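Local coordinates for protein FKBO (PDB 4BPS) that hydrolyses chorismate to pyruvate and a dihydroxylated cyclohexadiene carboxylic acid, a step in the biosynthesis of the immunosuppressants FK506 and FK520, at residues G275-N278 with L279-G283; G287-L290 with A291-D294; V300-R303 with E304-D307; A93-D96 with A97-F100. All blocks are in the same frame, centred on the assembly; numbering follows the deposited sequence.

How the interactions relate
Four local contacts, each within one continuous run of chain, illustrate how turns and helix ends of this YjgF-fold protein are fixed separately by nearby side chains. Interaction 4 comes first, in the hairpin of strands 90-94 and 98-105; interactions 1, 2 and 3 follow in series from helix 276-281 to helix 306-314. Interactions 1 and 2, centres about 14 Å apart, touch where A276 and L279 pack on G287. Interaction 3 lies about 24 Å from interaction 2 and about 36 Å from interaction 4, centre to centre. Side chains of interactions 1 and 3 come within about 7 and 8 Å of those of substrate-binding R228 and active-site E338; interactions 2 and 4 lie away from such sites.

Interaction 1 (G275-N278 with L279-G283); sequences GAEN and LRRHG
E277 gathers two arginines of the following turn, and this salt-bridge network is the outer, charged side of the short helix 276-281. The E277 and R280 side chains run alongside each other, both with CG anti to the backbone N (chi1 180° and -174°), and bends further along the two chains bring their ends together. The R280 guanidinium meets the carboxylate side-on: NE donates to OE1 of E277 at 2.9 Å, almost straight, while NH2 of R280 reaches the syn lone pair of OE2 at 2.7 Å. R281 places its NE 3.0 Å from OE2 of E277, on the anti side. That oxygen lies tilted out of the R281 guanidinium plane, giving a more bent bond; the flat groups stand 76° apart. OE2 thus serves two donors, which probably steadies the negative charge of E277.

Uncharged hydrogen bonds form the second group. L279 N binds O of G275, the N-cap residue, at 2.9 Å, and R280 N and R281 N continue the helical pattern to A276 O and E277 O. ND1 of H282 points, in its ring plane, at N278 O, 2.8 Å away. Beyond it G283, with positive phi, is the C-prime residue of a Schellman motif.

On the inner side the N278 amide crosses the H282 ring, OD1 of N278 lying 3.4 Å from CE1 of H282, while N278 ND2 is held by the carbonyls of V273 and E205. The N278 side chain is about 7 Å from that of substrate-binding R228. Through N278, L279 and H282 the helix lies against I204 of strand 201-204, directly after helix 259-274.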
loop_
_atom_site.group_PDB
_atom_site.type_symbol
_atom_site.label_atom_id
_atom_site.label_comp_id
_atom_site.label_asym_id
_atom_site.label_seq_id
_atom_site.Cartn_x
_atom_site.Cartn_y
_atom_site.Cartn_z
ATOM N N GLY A 275 -18.063 -4.291 -2.994
ATOM C CA GLY A 275 -19.403 -4.607 -3.450
ATOM C C GLY A 275 -20.408 -3.538 -3.096
ATOM O O GLY A 275 -20.234 -2.801 -2.132
ATOM N N ALA A 276 -21.479 -3.490 -3.880
ATOM C CA ALA A 276 -22.505 -2.465 -3.769
ATOM C C ALA A 276 -23.000 -2.262 -2.340
ATOM O O ALA A 276 -23.088 -1.114 -1.892
ATOM C CB ALA A 276 -23.685 -2.796 -4.686
ATOM N N GLU A 277 -23.347 -3.337 -1.646
ATOM C CA GLU A 277 -23.967 -3.156 -0.356
ATOM C C GLU A 277 -22.948 -2.726 0.690
ATOM O O GLU A 277 -23.287 -1.929 1.562
ATOM C CB GLU A 277 -24.730 -4.423 0.066
ATOM C CG GLU A 277 -25.423 -4.352 1.413
ATOM C CD GLU A 277 -26.489 -3.300 1.533
ATOM O OE1 GLU A 277 -26.949 -2.747 0.518
ATOM O OE2 GLU A 277 -26.899 -3.033 2.690
ATOM N N ASN A 278 -21.709 -3.212 0.612
ATOM C CA ASN A 278 -20.713 -2.753 1.570
ATOM C C ASN A 278 -20.421 -1.275 1.351
ATOM O O ASN A 278 -20.302 -0.502 2.308
ATOM C CB ASN A 278 -19.406 -3.562 1.476
ATOM C CG ASN A 278 -18.494 -3.293 2.650
ATOM O OD1 ASN A 278 -18.919 -3.392 3.792
ATOM N ND2 ASN A 278 -17.255 -2.898 2.376
ATOM N N LEU A 279 -20.296 -0.873 0.090
ATOM C CA LEU A 279 -20.010 0.528 -0.191
ATOM C C LEU A 279 -21.181 1.410 0.263
ATOM O O LEU A 279 -20.964 2.440 0.907
ATOM C CB LEU A 279 -19.639 0.718 -1.663
ATOM C CG LEU A 279 -18.277 0.101 -2.041
ATOM C CD1 LEU A 279 -17.935 0.466 -3.463
ATOM C CD2 LEU A 279 -17.133 0.492 -1.117
ATOM N N ARG A 280 -22.417 0.969 0.004
ATOM C CA ARG A 280 -23.586 1.718 0.453
ATOM C C ARG A 280 -23.564 1.918 1.954
ATOM O O ARG A 280 -23.875 2.998 2.436
ATOM C CB ARG A 280 -24.889 0.997 0.044
ATOM C CG ARG A 280 -26.177 1.807 0.355
ATOM C CD ARG A 280 -27.496 0.991 0.169
ATOM N NE ARG A 280 -27.679 -0.033 1.204
ATOM C CZ ARG A 280 -28.199 0.198 2.409
ATOM N NH1 ARG A 280 -28.611 1.424 2.740
ATOM N NH2 ARG A 280 -28.300 -0.787 3.295
ATOM N N ARG A 281 -23.217 0.862 2.688
ATOM C CA ARG A 281 -23.193 0.913 4.145
ATOM C C ARG A 281 -22.118 1.882 4.649
ATOM O O ARG A 281 -22.188 2.328 5.792
ATOM C CB ARG A 281 -23.043 -0.505 4.735
ATOM C CG ARG A 281 -24.376 -1.342 4.749
ATOM C CD ARG A 281 -24.197 -2.852 5.072
ATOM N NE ARG A 281 -25.478 -3.571 5.239
ATOM C CZ ARG A 281 -26.127 -3.734 6.407
ATOM N NH1 ARG A 281 -25.606 -3.208 7.523
ATOM N NH2 ARG A 281 -27.317 -4.406 6.476
ATOM N N HIS A 282 -21.133 2.205 3.808
ATOM C CA HIS A 282 -20.096 3.194 4.155
ATOM C C HIS A 282 -20.352 4.565 3.517
ATOM O O HIS A 282 -19.496 5.451 3.593
ATOM C CB HIS A 282 -18.712 2.682 3.732
ATOM C CG HIS A 282 -18.208 1.571 4.594
ATOM N ND1 HIS A 282 -18.600 0.260 4.422
ATOM C CD2 HIS A 282 -17.357 1.573 5.652
ATOM C CE1 HIS A 282 -17.997 -0.500 5.324
ATOM N NE2 HIS A 282 -17.237 0.271 6.082
ATOM N N GLY A 283 -21.507 4.748 2.877
ATOM C CA GLY A 283 -21.860 6.044 2.318
ATOM C C GLY A 283 -21.343 6.309 0.917
ATOM O O GLY A 283 -21.361 7.447 0.467
#

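Interaction 2 (G287-L290 with A291-D294); sequences GHVL and ADVD
H288 and D292 both place CG beside their own backbone N (chi1 -71° and -62°), which turns the imidazole and the carboxylate toward one another across the bend. The ring and carboxylate planes are nearly perpendicular, at 89°. ND1 of H288 approaches OD2 of D292 at 3.0 Å with that oxygen in the ring plane, though the donor stands well above the carboxylate plane. From the opposite face of the carboxylate the backbone N of V289 reaches the same OD2, also at 3.0 Å. One oxygen is thus clamped between two donors, a grip that fixes the rotation of the aspartate and probably favours its ionised form.

This His-carboxylate hydrogen bond braces a short 3-10 turn from the side of H288, in the link between helix 276-281 and strand 296-300. The turn is carried by D292 N bonding to V289 O at 2.9 Å and V293 N to L290 O at 3.0 Å. A water bridges the carbonyl oxygens of L290 and V293, donating to both. On the outer side CG2 of V289 comes up against the carboxylate, 3.6 Å from OD2 of D292. L290 packs on M270 and A271 of helix 259-274, while H288 and V293 both touch I274 of that helix and V343 of strand 337-343.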
loop_
_atom_site.group_PDB
_atom_site.type_symbol
_atom_site.label_atom_id
_atom_site.label_comp_id
_atom_site.label_asym_id
_atom_site.label_seq_id
_atom_site.Cartn_x
_atom_site.Cartn_y
_atom_site.Cartn_z
ATOM N N GLY A 287 -21.374 0.512 -6.544
ATOM C CA GLY A 287 -20.659 -0.709 -6.247
ATOM C C GLY A 287 -19.792 -1.148 -7.406
ATOM O O GLY A 287 -19.905 -0.628 -8.522
ATOM N N HIS A 288 -18.920 -2.116 -7.124
ATOM C CA HIS A 288 -17.978 -2.622 -8.114
ATOM C C HIS A 288 -17.886 -4.139 -8.026
ATOM O O HIS A 288 -18.354 -4.750 -7.060
ATOM C CB HIS A 288 -16.601 -1.966 -7.898
ATOM C CG HIS A 288 -16.618 -0.524 -8.285
ATOM N ND1 HIS A 288 -16.756 -0.137 -9.599
ATOM C CD2 HIS A 288 -16.638 0.620 -7.556
ATOM C CE1 HIS A 288 -16.811 1.180 -9.672
ATOM N NE2 HIS A 288 -16.745 1.666 -8.447
ATOM N N VAL A 289 -17.276 -4.708 -9.059
ATOM C CA VAL A 289 -16.959 -6.124 -9.147
ATOM C C VAL A 289 -15.469 -6.269 -9.446
ATOM O O VAL A 289 -14.791 -5.285 -9.800
ATOM C CB VAL A 289 -17.813 -6.825 -10.232
ATOM C CG1 VAL A 289 -19.295 -6.805 -9.831
ATOM C CG2 VAL A 289 -17.580 -6.184 -11.605
ATOM N N LEU A 290 -14.941 -7.485 -9.314
ATOM C CA LEU A 290 -13.507 -7.664 -9.512
ATOM C C LEU A 290 -13.020 -7.210 -10.876
ATOM O O LEU A 290 -11.887 -6.707 -10.990
ATOM C CB LEU A 290 -13.091 -9.112 -9.305
ATOM C CG LEU A 290 -13.091 -9.586 -7.860
ATOM C CD1 LEU A 290 -12.679 -11.068 -7.845
ATOM C CD2 LEU A 290 -12.139 -8.772 -7.013
ATOM N N ALA A 291 -13.851 -7.367 -11.912
ATOM C CA ALA A 291 -13.452 -6.957 -13.254
ATOM C C ALA A 291 -13.203 -5.449 -13.376
ATOM O O ALA A 291 -12.620 -5.010 -14.376
ATOM C CB ALA A 291 -14.502 -7.382 -14.285
ATOM N N ASP A 292 -13.633 -4.685 -12.371
ATOM C CA ASP A 292 -13.435 -3.234 -12.378
ATOM C C ASP A 292 -12.092 -2.823 -11.786
ATOM O O ASP A 292 -11.682 -1.675 -11.930
ATOM C CB ASP A 292 -14.511 -2.525 -11.552
ATOM C CG ASP A 292 -15.908 -2.734 -12.070
ATOM O OD1 ASP A 292 -16.082 -2.970 -13.281
ATOM O OD2 ASP A 292 -16.837 -2.632 -11.226
ATOM N N VAL A 293 -11.412 -3.747 -11.101
ATOM C CA VAL A 293 -10.184 -3.391 -10.408
ATOM C C VAL A 293 -9.034 -3.363 -11.408
ATOM O O VAL A 293 -8.984 -4.139 -12.368
ATOM C CB VAL A 293 -9.916 -4.380 -9.235
ATOM C CG1 VAL A 293 -8.688 -3.950 -8.441
ATOM C CG2 VAL A 293 -11.125 -4.467 -8.309
ATOM N N ASP A 294 -8.099 -2.444 -11.197
ATOM C CA ASP A 294 -6.966 -2.290 -12.104
ATOM C C ASP A 294 -5.710 -1.976 -11.275
ATOM O O ASP A 294 -5.771 -1.767 -10.054
ATOM C CB ASP A 294 -7.293 -1.177 -13.105
ATOM C CG ASP A 294 -6.474 -1.232 -14.395
ATOM O OD1 ASP A 294 -5.555 -2.061 -14.565
ATOM O OD2 ASP A 294 -6.776 -0.362 -15.255
HETATM O O HOH W 1 -9.787 -6.882 -12.769
#

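Interaction 3 (V300-R303 with E304-D307); sequences VRRR and EDLD
V300 and L306 form the close-packed side of this turn: CD1 of L306 sits 3.6 Å from CB of V300, and the same methyl lies 3.4 Å from the carbonyl O of R302. Backbone bonds carry the turn, with D305 N to R302 O at 2.9 Å and L306 N to R303 O leading into the helix.

The exposed side belongs to R302 and E304, with the carboxylate of D305 buried beneath them. Bent at chi3 (-54°), R302 brings its guanidinium edge to D305 and grips it with two nitrogens: NE meets OD2 at 3.0 Å from above the carboxylate plane, and NH2 meets OD1 at 2.8 Å on the syn side. E304 instead stacks its carboxylate over one guanidinium face, the planes 14° apart, with OE2 3.4 Å from NH1 of R302; this is attraction of charges alone, as no N-H points at that oxygen. One water joins R302 NH1 to E304 OE1, and a second spans R302 N and D305 OD2.

The R303 guanidinium, covered on one face by CD1 of L306, is salt-bridged to E70. The turn opens the beta-alpha-beta crossover from strand 296-300 through helix 306-314 to the parallel strand 323-327, where L306 packs on L325 and H327.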
loop_
_atom_site.group_PDB
_atom_site.type_symbol
_atom_site.label_atom_id
_atom_site.label_comp_id
_atom_site.label_asym_id
_atom_site.label_seq_id
_atom_site.Cartn_x
_atom_site.Cartn_y
_atom_site.Cartn_z
ATOM N N VAL A 300 3.494 -12.919 -3.863
ATOM C CA VAL A 300 3.466 -14.372 -3.736
ATOM C C VAL A 300 4.722 -14.833 -3.024
ATOM O O VAL A 300 5.845 -14.508 -3.438
ATOM C CB VAL A 300 3.396 -15.052 -5.126
ATOM C CG1 VAL A 300 3.297 -16.554 -4.987
ATOM C CG2 VAL A 300 2.180 -14.510 -5.931
ATOM N N ARG A 301 4.543 -15.599 -1.945
ATOM C CA ARG A 301 5.666 -15.987 -1.094
ATOM C C ARG A 301 6.661 -16.931 -1.777
ATOM O O ARG A 301 7.882 -16.742 -1.649
ATOM C CB ARG A 301 5.129 -16.633 0.189
ATOM C CG ARG A 301 6.230 -17.216 1.101
ATOM C CD ARG A 301 5.642 -17.743 2.404
ATOM N NE ARG A 301 5.027 -16.690 3.204
ATOM C CZ ARG A 301 5.705 -15.876 4.019
ATOM N NH1 ARG A 301 7.019 -16.011 4.196
ATOM N NH2 ARG A 301 5.050 -14.893 4.642
ATOM N N ARG A 302 6.148 -17.976 -2.427
ATOM C CA ARG A 302 6.998 -19.009 -3.028
ATOM C C ARG A 302 7.099 -18.875 -4.539
ATOM O O ARG A 302 6.082 -18.733 -5.223
ATOM C CB ARG A 302 6.453 -20.408 -2.745
ATOM C CG ARG A 302 6.278 -20.721 -1.269
ATOM C CD ARG A 302 6.191 -22.239 -1.053
ATOM N NE ARG A 302 5.154 -22.844 -1.891
ATOM C CZ ARG A 302 4.962 -24.155 -2.054
ATOM N NH1 ARG A 302 5.748 -25.040 -1.437
ATOM N NH2 ARG A 302 3.984 -24.596 -2.864
ATOM N N ARG A 303 8.321 -18.925 -5.076
ATOM C CA ARG A 303 8.508 -18.878 -6.520
ATOM C C ARG A 303 7.677 -19.944 -7.221
ATOM O O ARG A 303 7.080 -19.700 -8.260
ATOM C CB ARG A 303 10.009 -19.010 -6.836
ATOM C CG ARG A 303 10.381 -19.245 -8.274
ATOM C CD ARG A 303 9.863 -18.185 -9.173
ATOM N NE ARG A 303 10.409 -16.878 -8.839
ATOM C CZ ARG A 303 9.957 -15.743 -9.369
ATOM N NH1 ARG A 303 8.933 -15.770 -10.242
ATOM N NH2 ARG A 303 10.531 -14.576 -9.055
ATOM N N GLU A 304 7.612 -21.140 -6.633
ATOM C CA GLU A 304 6.915 -22.248 -7.256
ATOM C C GLU A 304 5.398 -22.047 -7.281
ATOM O O GLU A 304 4.705 -22.814 -7.925
ATOM C CB GLU A 304 7.274 -23.577 -6.559
ATOM C CG GLU A 304 6.801 -23.672 -5.099
ATOM C CD GLU A 304 7.704 -24.542 -4.212
ATOM O OE1 GLU A 304 7.742 -25.770 -4.431
ATOM O OE2 GLU A 304 8.365 -24.020 -3.289
ATOM N N ASP A 305 4.894 -21.014 -6.595
ATOM C CA ASP A 305 3.464 -20.680 -6.611
ATOM C C ASP A 305 3.096 -19.559 -7.565
ATOM O O ASP A 305 1.899 -19.313 -7.742
ATOM C CB ASP A 305 2.983 -20.285 -5.203
ATOM C CG ASP A 305 3.001 -21.433 -4.219
ATOM O OD1 ASP A 305 2.984 -22.611 -4.642
ATOM O OD2 ASP A 305 2.964 -21.152 -2.994
ATOM N N LEU A 306 4.059 -18.856 -8.160
ATOM C CA LEU A 306 3.690 -17.672 -8.917
ATOM C C LEU A 306 2.795 -18.007 -10.098
ATOM O O LEU A 306 1.809 -17.329 -10.313
ATOM C CB LEU A 306 4.927 -16.880 -9.379
ATOM C CG LEU A 306 5.226 -15.618 -8.524
ATOM C CD1 LEU A 306 6.051 -16.021 -7.303
ATOM C CD2 LEU A 306 5.892 -14.476 -9.244
ATOM N N ASP A 307 3.114 -19.049 -10.856
ATOM C CA ASP A 307 2.261 -19.355 -12.002
ATOM C C ASP A 307 0.882 -19.863 -11.552
ATOM O O ASP A 307 -0.112 -19.559 -12.181
ATOM C CB ASP A 307 2.913 -20.346 -12.949
ATOM C CG ASP A 307 2.245 -20.336 -14.312
ATOM O OD1 ASP A 307 2.262 -19.272 -14.981
ATOM O OD2 ASP A 307 1.679 -21.374 -14.706
HETATM O O HOH W 2 3.416 -18.631 -2.041
HETATM O O HOH W 3 6.506 -27.944 -2.416
HETATM O O HOH W 4 5.868 -20.237 -10.633
#

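Interaction 4 (A93-D96 with A97-F100); sequences ARTD and AYLF
T95 and Y98 face each other across the turn of a beta hairpin, whose antiparallel strands 90-94 and 98-105 belong to the six-stranded mixed sheet of the N-terminal family region. With OG1 set between its own N and carbonyl carbon (chi1 67°), T95 swings its hydroxyl inward over the turn. There OG1 accepts from two successive backbone groups, Y98 N at 3.0 Å and A97 N at 3.2 Å, both bonds noticeably bent. CB of Y98 comes 3.9 Å from OG1 of T95. The tyrosine then extends away from the turn to P20 and to A196 of strand 189-196.

One step along, R94 and L99 form a non-hydrogen-bonded pair and project from the same face of the sheet. L99 turns its CD1 branch back across the pair, 3.9 Å from CB of R94. The arginine chain runs on, extended from CG to NE, to a salt bridge with E83; its NH1 also bonds to OH of Y131.

A93 and F100 occupy the other face as a hydrogen-bonded pair. F100 has CG anti to its N (chi1 177°), which carries the ring away from A93 toward W76, whose ring it meets at about 25° between planes. Both A93 and F100 touch L39 and P58, consistent with this face being packed against the five-stranded sheet.

The backbone bonds run A93 N to F100 O, F100 N to A93 O and, nearest the turn, T95 N to Y98 O at 2.8 Å; that last oxygen also lies 3.2 Å from CA of R94, in a CA-H...O contact.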
loop_
_atom_site.group_PDB
_atom_site.type_symbol
_atom_site.label_atom_id
_atom_site.label_comp_id
_atom_site.label_asym_id
_atom_site.label_seq_id
_atom_site.Cartn_x
_atom_site.Cartn_y
_atom_site.Cartn_z
ATOM N N ALA A 93 5.902 15.440 -3.453
ATOM C CA ALA A 93 5.385 16.328 -4.491
ATOM C C ALA A 93 3.918 16.554 -4.191
ATOM O O ALA A 93 3.218 15.618 -3.774
ATOM C CB ALA A 93 5.535 15.699 -5.879
ATOM N N ARG A 94 3.438 17.776 -4.425
ATOM C CA ARG A 94 2.036 18.082 -4.157
ATOM C C ARG A 94 1.422 18.791 -5.354
ATOM O O ARG A 94 2.092 19.574 -6.055
ATOM C CB ARG A 94 1.897 18.970 -2.901
ATOM C CG ARG A 94 2.392 20.404 -3.070
ATOM C CD ARG A 94 2.417 21.173 -1.712
ATOM N NE ARG A 94 2.762 22.581 -1.944
ATOM C CZ ARG A 94 1.895 23.519 -2.342
ATOM N NH1 ARG A 94 0.610 23.226 -2.488
ATOM N NH2 ARG A 94 2.307 24.755 -2.615
ATOM N N THR A 95 0.139 18.517 -5.564
ATOM C CA THR A 95 -0.731 19.415 -6.312
ATOM C C THR A 95 -1.445 20.273 -5.275
ATOM O O THR A 95 -1.232 20.103 -4.082
ATOM C CB THR A 95 -1.741 18.644 -7.146
ATOM O OG1 THR A 95 -2.642 17.964 -6.263
ATOM C CG2 THR A 95 -1.039 17.656 -8.081
ATOM N N ASP A 96 -2.302 21.213 -5.668
ATOM C CA ASP A 96 -3.021 21.944 -4.642
ATOM C C ASP A 96 -3.919 21.038 -3.800
ATOM O O ASP A 96 -4.114 21.318 -2.607
ATOM C CB ASP A 96 -3.791 23.115 -5.233
ATOM C CG ASP A 96 -2.864 24.270 -5.623
ATOM O OD1 ASP A 96 -1.781 24.437 -5.013
ATOM O OD2 ASP A 96 -3.221 25.049 -6.529
ATOM N N ALA A 97 -4.385 19.919 -4.362
ATOM C CA ALA A 97 -5.332 19.050 -3.662
ATOM C C ALA A 97 -4.753 17.773 -3.049
ATOM O O ALA A 97 -5.380 17.225 -2.125
ATOM C CB ALA A 97 -6.481 18.680 -4.601
ATOM N N TYR A 98 -3.613 17.274 -3.552
ATOM C CA TYR A 98 -3.087 15.977 -3.110
ATOM C C TYR A 98 -1.571 16.017 -2.943
ATOM O O TYR A 98 -0.877 16.843 -3.537
ATOM C CB TYR A 98 -3.474 14.849 -4.086
ATOM C CG TYR A 98 -4.967 14.725 -4.243
ATOM C CD1 TYR A 98 -5.743 14.100 -3.256
ATOM C CD2 TYR A 98 -5.630 15.256 -5.350
ATOM C CE1 TYR A 98 -7.138 14.025 -3.394
ATOM C CE2 TYR A 98 -7.009 15.175 -5.476
ATOM C CZ TYR A 98 -7.751 14.545 -4.508
ATOM O OH TYR A 98 -9.129 14.445 -4.601
ATOM N N LEU A 99 -1.066 15.085 -2.138
ATOM C CA LEU A 99 0.357 14.986 -1.789
ATOM C C LEU A 99 0.792 13.520 -1.929
ATOM O O LEU A 99 0.063 12.608 -1.517
ATOM C CB LEU A 99 0.528 15.427 -0.340
ATOM C CG LEU A 99 1.875 15.274 0.361
ATOM C CD1 LEU A 99 2.862 16.205 -0.259
ATOM C CD2 LEU A 99 1.757 15.548 1.893
ATOM N N PHE A 100 1.978 13.307 -2.497
ATOM C CA PHE A 100 2.631 11.996 -2.570
ATOM C C PHE A 100 3.969 12.102 -1.856
ATOM O O PHE A 100 4.712 13.034 -2.118
ATOM C CB PHE A 100 2.858 11.611 -4.036
ATOM C CG PHE A 100 3.585 10.308 -4.231
ATOM C CD1 PHE A 100 2.911 9.110 -4.159
ATOM C CD2 PHE A 100 4.937 10.277 -4.512
ATOM C CE1 PHE A 100 3.582 7.895 -4.359
ATOM C CE2 PHE A 100 5.598 9.065 -4.706
ATOM C CZ PHE A 100 4.917 7.888 -4.620
#